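PDB 7NVH: trehalose monomycolate exporter MmpL3 from Mycobacterium tuberculosis, which probably exports trehalose monomycolate, a mycolic acid carrier, across the inner membrane for building the mycobacterial cell envelope, as an RND-type transporter. Local coordinates for residues H101-R113 with D124-G136. Residues are numbered along the deposited sequence; the frame is centred on the assembly and turned at random.
Sequences HPDQVLGWAGYLR and DKKYTFVSIPLKG
The side chains of Trp-108 and Val-130 cross obliquely beside a short antiparallel pairing. With chi1 at 70°, CG of Trp-108 stands between the backbone N and the carbonyl carbon, and the CE3 and CZ3 edge of the ring comes against Val-130. CG1 of Val-130 lies near the ring plane, 3.7 Å from CE3 of Trp-108. The same methyl touches CD1 of Leu-112, whose side chain crosses that of Val-130 at about a right angle. CD1 of Leu-112 also reaches CG2 of Thr-128. NE of Arg-113 sits over the centre of one indole face and donates to O of Trp-108.

Ala-109 and Ser-131 form the hydrogen-bonded pair. N of Ser-131 gives an almost straight bond to O of Ala-109 (3.0 Å), and N of Ala-109 returns one to O of Ser-131 (3.1 Å). Between Ala-109 and Val-105 the register shifts by one. N of Leu-106 bonds O of Pro-133 (2.9 Å), from above the carbonyl plane. CB of Leu-106 packs on CB of Pro-133 (3.7 Å). The Lys-135 chain runs straight past CD1 of Leu-106 and bends at its last torsion. At the other end, NZ of Lys-125 bonds OH of Tyr-111 (3.2 Å), a hydroxyl also bonded to Asp-82.

The four-stranded antiparallel sheet, with helices packed on it, is consistent with a periplasmic porter subdomain of RND-type transporters. Strand 127-131 separates outer strand 109-110 from strand 70-74. The ring of Phe-129 meets Phe-440 and Tyr-447 edge-to-face, about 6 Å from a bound detergent. Helix 84-94 packs against Trp-108, Leu-112 and Val-130, while helix 139-147 receives Leu-134.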
ATOM      1  N   HIS A 101      35.027  -9.174   6.116  1.00 50.28           N
ATOM      2  CA  HIS A 101      34.015  -8.462   5.336  1.00 50.28           C
ATOM      3  C   HIS A 101      34.386  -6.985   5.285  1.00 50.28           C
ATOM      4  O   HIS A 101      33.665  -6.128   5.801  1.00 50.28           O
ATOM      5  CB  HIS A 101      32.625  -8.663   5.937  1.00 50.28           C
ATOM      6  CG  HIS A 101      32.175 -10.088   5.952  1.00 50.28           C
ATOM      7  ND1 HIS A 101      31.226 -10.577   5.083  1.00 50.28           N
ATOM      8  CD2 HIS A 101      32.543 -11.131   6.732  1.00 50.28           C
ATOM      9  CE1 HIS A 101      31.027 -11.860   5.325  1.00 50.28           C
ATOM     10  NE2 HIS A 101      31.816 -12.221   6.322  1.00 50.28           N
ATOM     11  N   PRO A 102      35.522  -6.652   4.664  1.00 49.42           N
ATOM     12  CA  PRO A 102      35.988  -5.259   4.704  1.00 49.42           C
ATOM     13  C   PRO A 102      35.146  -4.316   3.872  1.00 49.42           C
ATOM     14  O   PRO A 102      35.200  -3.102   4.097  1.00 49.42           O
ATOM     15  CB  PRO A 102      37.425  -5.347   4.163  1.00 49.42           C
ATOM     16  CG  PRO A 102      37.693  -6.817   3.922  1.00 49.42           C
ATOM     17  CD  PRO A 102      36.366  -7.474   3.789  1.00 49.42           C
ATOM     18  N   ASP A 103      34.371  -4.831   2.923  1.00 52.14           N
ATOM     19  CA  ASP A 103      33.564  -3.994   2.050  1.00 52.14           C
ATOM     20  C   ASP A 103      32.201  -3.661   2.638  1.00 52.14           C
ATOM     21  O   ASP A 103      31.475  -2.851   2.053  1.00 52.14           O
ATOM     22  CB  ASP A 103      33.378  -4.677   0.693  1.00 52.14           C
ATOM     23  CG  ASP A 103      34.634  -4.641  -0.153  1.00 52.14           C
ATOM     24  OD1 ASP A 103      35.556  -3.865   0.177  1.00 52.14           O
ATOM     25  OD2 ASP A 103      34.701  -5.390  -1.151  1.00 52.14           O
ATOM     26  N   GLN A 104      31.838  -4.256   3.769  1.00 50.42           N
ATOM     27  CA  GLN A 104      30.548  -4.005   4.392  1.00 50.42           C
ATOM     28  C   GLN A 104      30.638  -3.528   5.831  1.00 50.42           C
ATOM     29  O   GLN A 104      29.782  -2.753   6.257  1.00 50.42           O
ATOM     30  CB  GLN A 104      29.679  -5.269   4.353  1.00 50.42           C
ATOM     31  CG  GLN A 104      29.124  -5.601   2.985  1.00 50.42           C
ATOM     32  CD  GLN A 104      29.996  -6.571   2.224  1.00 50.42           C
ATOM     33  OE1 GLN A 104      30.899  -7.184   2.788  1.00 50.42           O
ATOM     34  NE2 GLN A 104      29.726  -6.722   0.934  1.00 50.42           N
ATOM     35  N   VAL A 105      31.643  -3.959   6.587  1.00 48.06           N
ATOM     36  CA  VAL A 105      31.740  -3.662   8.011  1.00 48.06           C
ATOM     37  C   VAL A 105      32.699  -2.498   8.201  1.00 48.06           C
ATOM     38  O   VAL A 105      33.893  -2.609   7.903  1.00 48.06           O
ATOM     39  CB  VAL A 105      32.202  -4.891   8.806  1.00 48.06           C
ATOM     40  CG1 VAL A 105      32.329  -4.547  10.276  1.00 48.06           C
ATOM     41  CG2 VAL A 105      31.232  -6.039   8.609  1.00 48.06           C
ATOM     42  N   LEU A 106      32.175  -1.380   8.705  1.00 48.32           N
ATOM     43  CA  LEU A 106      33.018  -0.220   8.973  1.00 48.32           C
ATOM     44  C   LEU A 106      33.869  -0.429  10.219  1.00 48.32           C
ATOM     45  O   LEU A 106      35.039  -0.035  10.253  1.00 48.32           O
ATOM     46  CB  LEU A 106      32.150   1.028   9.117  1.00 48.32           C
ATOM     47  CG  LEU A 106      32.868   2.375   9.139  1.00 48.32           C
ATOM     48  CD1 LEU A 106      33.490   2.667   7.787  1.00 48.32           C
ATOM     49  CD2 LEU A 106      31.906   3.478   9.537  1.00 48.32           C
ATOM     50  N   GLY A 107      33.300  -1.043  11.247  1.00 48.61           N
ATOM     51  CA  GLY A 107      34.033  -1.268  12.476  1.00 48.61           C
ATOM     52  C   GLY A 107      33.146  -1.935  13.500  1.00 48.61           C
ATOM     53  O   GLY A 107      32.113  -2.513  13.159  1.00 48.61           O
ATOM     54  N   TRP A 108      33.567  -1.867  14.761  1.00 46.63           N
ATOM     55  CA  TRP A 108      32.722  -2.305  15.864  1.00 46.63           C
ATOM     56  C   TRP A 108      33.251  -1.704  17.156  1.00 46.63           C
ATOM     57  O   TRP A 108      34.462  -1.711  17.394  1.00 46.63           O
ATOM     58  CB  TRP A 108      32.661  -3.834  15.964  1.00 46.63           C
ATOM     59  CG  TRP A 108      33.926  -4.483  16.414  1.00 46.63           C
ATOM     60  CD1 TRP A 108      35.006  -4.790  15.645  1.00 46.63           C
ATOM     61  CD2 TRP A 108      34.236  -4.928  17.736  1.00 46.63           C
ATOM     62  NE1 TRP A 108      35.973  -5.390  16.407  1.00 46.63           N
ATOM     63  CE2 TRP A 108      35.525  -5.487  17.696  1.00 46.63           C
ATOM     64  CE3 TRP A 108      33.549  -4.906  18.952  1.00 46.63           C
ATOM     65  CZ2 TRP A 108      36.143  -6.018  18.822  1.00 46.63           C
ATOM     66  CZ3 TRP A 108      34.165  -5.433  20.071  1.00 46.63           C
ATOM     67  CH2 TRP A 108      35.447  -5.982  19.998  1.00 46.63           C
ATOM     68  N   ALA A 109      32.346  -1.175  17.974  1.00 46.27           N
ATOM     69  CA  ALA A 109      32.695  -0.585  19.257  1.00 46.27           C
ATOM     70  C   ALA A 109      31.768  -1.142  20.322  1.00 46.27           C
ATOM     71  O   ALA A 109      30.545  -1.125  20.150  1.00 46.27           O
ATOM     72  CB  ALA A 109      32.595   0.941  19.212  1.00 46.27           C
ATOM     73  N   GLY A 110      32.344  -1.626  21.416  1.00 47.57           N
ATOM     74  CA  GLY A 110      31.550  -2.213  22.476  1.00 47.57           C
ATOM     75  C   GLY A 110      32.328  -2.270  23.770  1.00 47.57           C
ATOM     76  O   GLY A 110      33.486  -1.857  23.848  1.00 47.57           O
ATOM     77  N   TYR A 111      31.661  -2.790  24.802  1.00 50.39           N
ATOM     78  CA  TYR A 111      32.301  -2.936  26.103  1.00 50.39           C
ATOM     79  C   TYR A 111      33.454  -3.928  26.058  1.00 50.39           C
ATOM     80  O   TYR A 111      34.465  -3.729  26.739  1.00 50.39           O
ATOM     81  CB  TYR A 111      31.271  -3.366  27.148  1.00 50.39           C
ATOM     82  CG  TYR A 111      31.859  -3.630  28.514  1.00 50.39           C
ATOM     83  CD1 TYR A 111      32.076  -2.594  29.404  1.00 50.39           C
ATOM     84  CD2 TYR A 111      32.191  -4.915  28.912  1.00 50.39           C
ATOM     85  CE1 TYR A 111      32.612  -2.828  30.650  1.00 50.39           C
ATOM     86  CE2 TYR A 111      32.728  -5.156  30.155  1.00 50.39           C
ATOM     87  CZ  TYR A 111      32.937  -4.108  31.020  1.00 50.39           C
ATOM     88  OH  TYR A 111      33.471  -4.341  32.264  1.00 50.39           O
ATOM     89  N   LEU A 112      33.320  -5.003  25.276  1.00 48.71           N
ATOM     90  CA  LEU A 112      34.383  -6.000  25.195  1.00 48.71           C
ATOM     91  C   LEU A 112      35.670  -5.404  24.647  1.00 48.71           C
ATOM     92  O   LEU A 112      36.759  -5.918  24.919  1.00 48.71           O
ATOM     93  CB  LEU A 112      33.944  -7.175  24.326  1.00 48.71           C
ATOM     94  CG  LEU A 112      32.724  -7.962  24.796  1.00 48.71           C
ATOM     95  CD1 LEU A 112      31.471  -7.470  24.093  1.00 48.71           C
ATOM     96  CD2 LEU A 112      32.927  -9.448  24.566  1.00 48.71           C
ATOM     97  N   ARG A 113      35.561  -4.328  23.869  1.00 49.40           N
ATOM     98  CA  ARG A 113      36.714  -3.629  23.319  1.00 49.40           C
ATOM     99  C   ARG A 113      37.249  -2.575  24.281  1.00 49.40           C
ATOM    100  O   ARG A 113      38.434  -2.591  24.625  1.00 49.40           O
ATOM    101  CB  ARG A 113      36.337  -2.989  21.982  1.00 49.40           C
ATOM    102  CG  ARG A 113      37.394  -2.069  21.417  1.00 49.40           C
ATOM    103  CD  ARG A 113      36.923  -1.416  20.127  1.00 49.40           C
ATOM    104  NE  ARG A 113      37.009  -2.314  18.980  1.00 49.40           N
ATOM    105  CZ  ARG A 113      38.138  -2.826  18.496  1.00 49.40           C
ATOM    106  NH1 ARG A 113      39.306  -2.526  19.043  1.00 49.40           N
ATOM    107  NH2 ARG A 113      38.098  -3.633  17.449  1.00 49.40           N
ATOM    108  N   ASP A 124      24.565  -6.439  36.238  1.00 52.17           N
ATOM    109  CA  ASP A 124      24.976  -7.739  36.750  1.00 52.17           C
ATOM    110  C   ASP A 124      26.066  -8.382  35.908  1.00 52.17           C
ATOM    111  O   ASP A 124      26.546  -9.463  36.269  1.00 52.17           O
ATOM    112  CB  ASP A 124      23.772  -8.679  36.848  1.00 52.17           C
ATOM    113  CG  ASP A 124      22.952  -8.712  35.577  1.00 52.17           C
ATOM    114  OD1 ASP A 124      23.245  -7.920  34.660  1.00 52.17           O
ATOM    115  OD2 ASP A 124      22.014  -9.529  35.494  1.00 52.17           O
ATOM    116  N   LYS A 125      26.465  -7.743  34.807  1.00 50.06           N
ATOM    117  CA  LYS A 125      27.505  -8.250  33.917  1.00 50.06           C
ATOM    118  C   LYS A 125      27.156  -9.647  33.410  1.00 50.06           C
ATOM    119  O   LYS A 125      27.874 -10.617  33.641  1.00 50.06           O
ATOM    120  CB  LYS A 125      28.872  -8.247  34.609  1.00 50.06           C
ATOM    121  CG  LYS A 125      29.415  -6.868  34.935  1.00 50.06           C
ATOM    122  CD  LYS A 125      29.378  -5.954  33.732  1.00 50.06           C
ATOM    123  CE  LYS A 125      30.241  -4.736  33.966  1.00 50.06           C
ATOM    124  NZ  LYS A 125      31.482  -5.103  34.700  1.00 50.06           N
ATOM    125  N   LYS A 126      26.020  -9.738  32.728  1.00 49.55           N
ATOM    126  CA  LYS A 126      25.645 -10.983  32.077  1.00 49.55           C
ATOM    127  C   LYS A 126      25.093 -10.782  30.677  1.00 49.55           C
ATOM    128  O   LYS A 126      24.806 -11.771  30.001  1.00 49.55           O
ATOM    129  CB  LYS A 126      24.624 -11.753  32.925  1.00 49.55           C
ATOM    130  CG  LYS A 126      25.251 -12.468  34.105  1.00 49.55           C
ATOM    131  CD  LYS A 126      24.249 -13.315  34.854  1.00 49.55           C
ATOM    132  CE  LYS A 126      24.923 -14.032  36.007  1.00 49.55           C
ATOM    133  NZ  LYS A 126      25.497 -13.060  36.976  1.00 49.55           N
ATOM    134  N   TYR A 127      24.940  -9.545  30.224  1.00 48.50           N
ATOM    135  CA  TYR A 127      24.579  -9.254  28.849  1.00 48.50           C
ATOM    136  C   TYR A 127      25.412  -8.071  28.393  1.00 48.50           C
ATOM    137  O   TYR A 127      25.652  -7.142  29.166  1.00 48.50           O
ATOM    138  CB  TYR A 127      23.091  -8.926  28.707  1.00 48.50           C
ATOM    139  CG  TYR A 127      22.196 -10.131  28.558  1.00 48.50           C
ATOM    140  CD1 TYR A 127      21.669 -10.479  27.327  1.00 48.50           C
ATOM    141  CD2 TYR A 127      21.857 -10.904  29.656  1.00 48.50           C
ATOM    142  CE1 TYR A 127      20.846 -11.571  27.189  1.00 48.50           C
ATOM    143  CE2 TYR A 127      21.035 -11.997  29.528  1.00 48.50           C
ATOM    144  CZ  TYR A 127      20.531 -12.326  28.295  1.00 48.50           C
ATOM    145  OH  TYR A 127      19.708 -13.419  28.162  1.00 48.50           O
ATOM    146  N   THR A 128      25.858  -8.111  27.143  1.00 46.73           N
ATOM    147  CA  THR A 128      26.603  -7.005  26.569  1.00 46.73           C
ATOM    148  C   THR A 128      26.345  -6.983  25.074  1.00 46.73           C
ATOM    149  O   THR A 128      25.946  -7.987  24.482  1.00 46.73           O
ATOM    150  CB  THR A 128      28.102  -7.118  26.853  1.00 46.73           C
ATOM    151  OG1 THR A 128      28.789  -6.024  26.237  1.00 46.73           O
ATOM    152  CG2 THR A 128      28.644  -8.415  26.299  1.00 46.73           C
ATOM    153  N   PHE A 129      26.570  -5.825  24.468  1.00 46.26           N
ATOM    154  CA  PHE A 129      26.350  -5.678  23.041  1.00 46.26           C
ATOM    155  C   PHE A 129      27.445  -4.815  22.439  1.00 46.26           C
ATOM    156  O   PHE A 129      28.075  -4.008  23.126  1.00 46.26           O
ATOM    157  CB  PHE A 129      24.972  -5.076  22.739  1.00 46.26           C
ATOM    158  CG  PHE A 129      24.892  -3.595  22.943  1.00 46.26           C
ATOM    159  CD1 PHE A 129      24.799  -2.742  21.861  1.00 46.26           C
ATOM    160  CD2 PHE A 129      24.892  -3.055  24.212  1.00 46.26           C
ATOM    161  CE1 PHE A 129      24.717  -1.382  22.043  1.00 46.26           C
ATOM    162  CE2 PHE A 129      24.809  -1.696  24.397  1.00 46.26           C
ATOM    163  CZ  PHE A 129      24.723  -0.860  23.313  1.00 46.26           C
ATOM    164  N   VAL A 130      27.673  -5.010  21.145  1.00 45.54           N
ATOM    165  CA  VAL A 130      28.595  -4.193  20.373  1.00 45.54           C
ATOM    166  C   VAL A 130      27.838  -3.639  19.179  1.00 45.54           C
ATOM    167  O   VAL A 130      26.888  -4.252  18.683  1.00 45.54           O
ATOM    168  CB  VAL A 130      29.837  -4.984  19.912  1.00 45.54           C
ATOM    169  CG1 VAL A 130      30.597  -5.513  21.109  1.00 45.54           C
ATOM    170  CG2 VAL A 130      29.431  -6.118  18.998  1.00 45.54           C
ATOM    171  N   SER A 131      28.254  -2.466  18.725  1.00 46.86           N
ATOM    172  CA  SER A 131      27.624  -1.798  17.597  1.00 46.86           C
ATOM    173  C   SER A 131      28.505  -1.977  16.372  1.00 46.86           C
ATOM    174  O   SER A 131      29.687  -1.625  16.401  1.00 46.86           O
ATOM    175  CB  SER A 131      27.409  -0.316  17.894  1.00 46.86           C
ATOM    176  OG  SER A 131      26.760   0.326  16.812  1.00 46.86           O
ATOM    177  N   ILE A 132      27.933  -2.520  15.302  1.00 46.93           N
ATOM    178  CA  ILE A 132      28.675  -2.724  14.062  1.00 46.93           C
ATOM    179  C   ILE A 132      28.207  -1.703  13.032  1.00 46.93           C
ATOM    180  O   ILE A 132      27.108  -1.840  12.477  1.00 46.93           O
ATOM    181  CB  ILE A 132      28.509  -4.156  13.529  1.00 46.93           C
ATOM    182  CG1 ILE A 132      29.141  -5.175  14.478  1.00 46.93           C
ATOM    183  CG2 ILE A 132      29.127  -4.288  12.153  1.00 46.93           C
ATOM    184  CD1 ILE A 132      28.189  -5.738  15.502  1.00 46.93           C
ATOM    185  N   PRO A 133      28.985  -0.660  12.762  1.00 47.80           N
ATOM    186  CA  PRO A 133      28.653   0.233  11.650  1.00 47.80           C
ATOM    187  C   PRO A 133      28.814  -0.473  10.316  1.00 47.80           C
ATOM    188  O   PRO A 133      29.650  -1.365  10.155  1.00 47.80           O
ATOM    189  CB  PRO A 133      29.663   1.374  11.802  1.00 47.80           C
ATOM    190  CG  PRO A 133      30.093   1.307  13.228  1.00 47.80           C
ATOM    191  CD  PRO A 133      30.114  -0.147  13.549  1.00 47.80           C
ATOM    192  N   LEU A 134      28.004  -0.058   9.349  1.00 48.85           N
ATOM    193  CA  LEU A 134      28.007  -0.648   8.020  1.00 48.85           C
ATOM    194  C   LEU A 134      28.364   0.409   6.986  1.00 48.85           C
ATOM    195  O   LEU A 134      27.862   1.535   7.036  1.00 48.85           O
ATOM    196  CB  LEU A 134      26.649  -1.255   7.685  1.00 48.85           C
ATOM    197  CG  LEU A 134      26.280  -2.542   8.412  1.00 48.85           C
ATOM    198  CD1 LEU A 134      24.830  -2.868   8.156  1.00 48.85           C
ATOM    199  CD2 LEU A 134      27.167  -3.681   7.963  1.00 48.85           C
ATOM    200  N   LYS A 135      29.228   0.038   6.047  1.00 49.83           N
ATOM    201  CA  LYS A 135      29.587   0.943   4.967  1.00 49.83           C
ATOM    202  C   LYS A 135      28.407   1.143   4.025  1.00 49.83           C
ATOM    203  O   LYS A 135      27.556   0.265   3.859  1.00 49.83           O
ATOM    204  CB  LYS A 135      30.786   0.402   4.194  1.00 49.83           C
ATOM    205  CG  LYS A 135      32.122   0.829   4.760  1.00 49.83           C
ATOM    206  CD  LYS A 135      33.264   0.274   3.938  1.00 49.83           C
ATOM    207  CE  LYS A 135      34.591   0.486   4.636  1.00 49.83           C
ATOM    208  NZ  LYS A 135      35.164  -0.794   5.132  1.00 49.83           N
ATOM    209  N   GLY A 136      28.360   2.317   3.407  1.00 55.08           N
ATOM    210  CA  GLY A 136      27.285   2.648   2.495  1.00 55.08           C
ATOM    211  C   GLY A 136      26.784   4.063   2.683  1.00 55.08           C
ATOM    212  O   GLY A 136      26.455   4.467   3.801  1.00 55.08           O
TER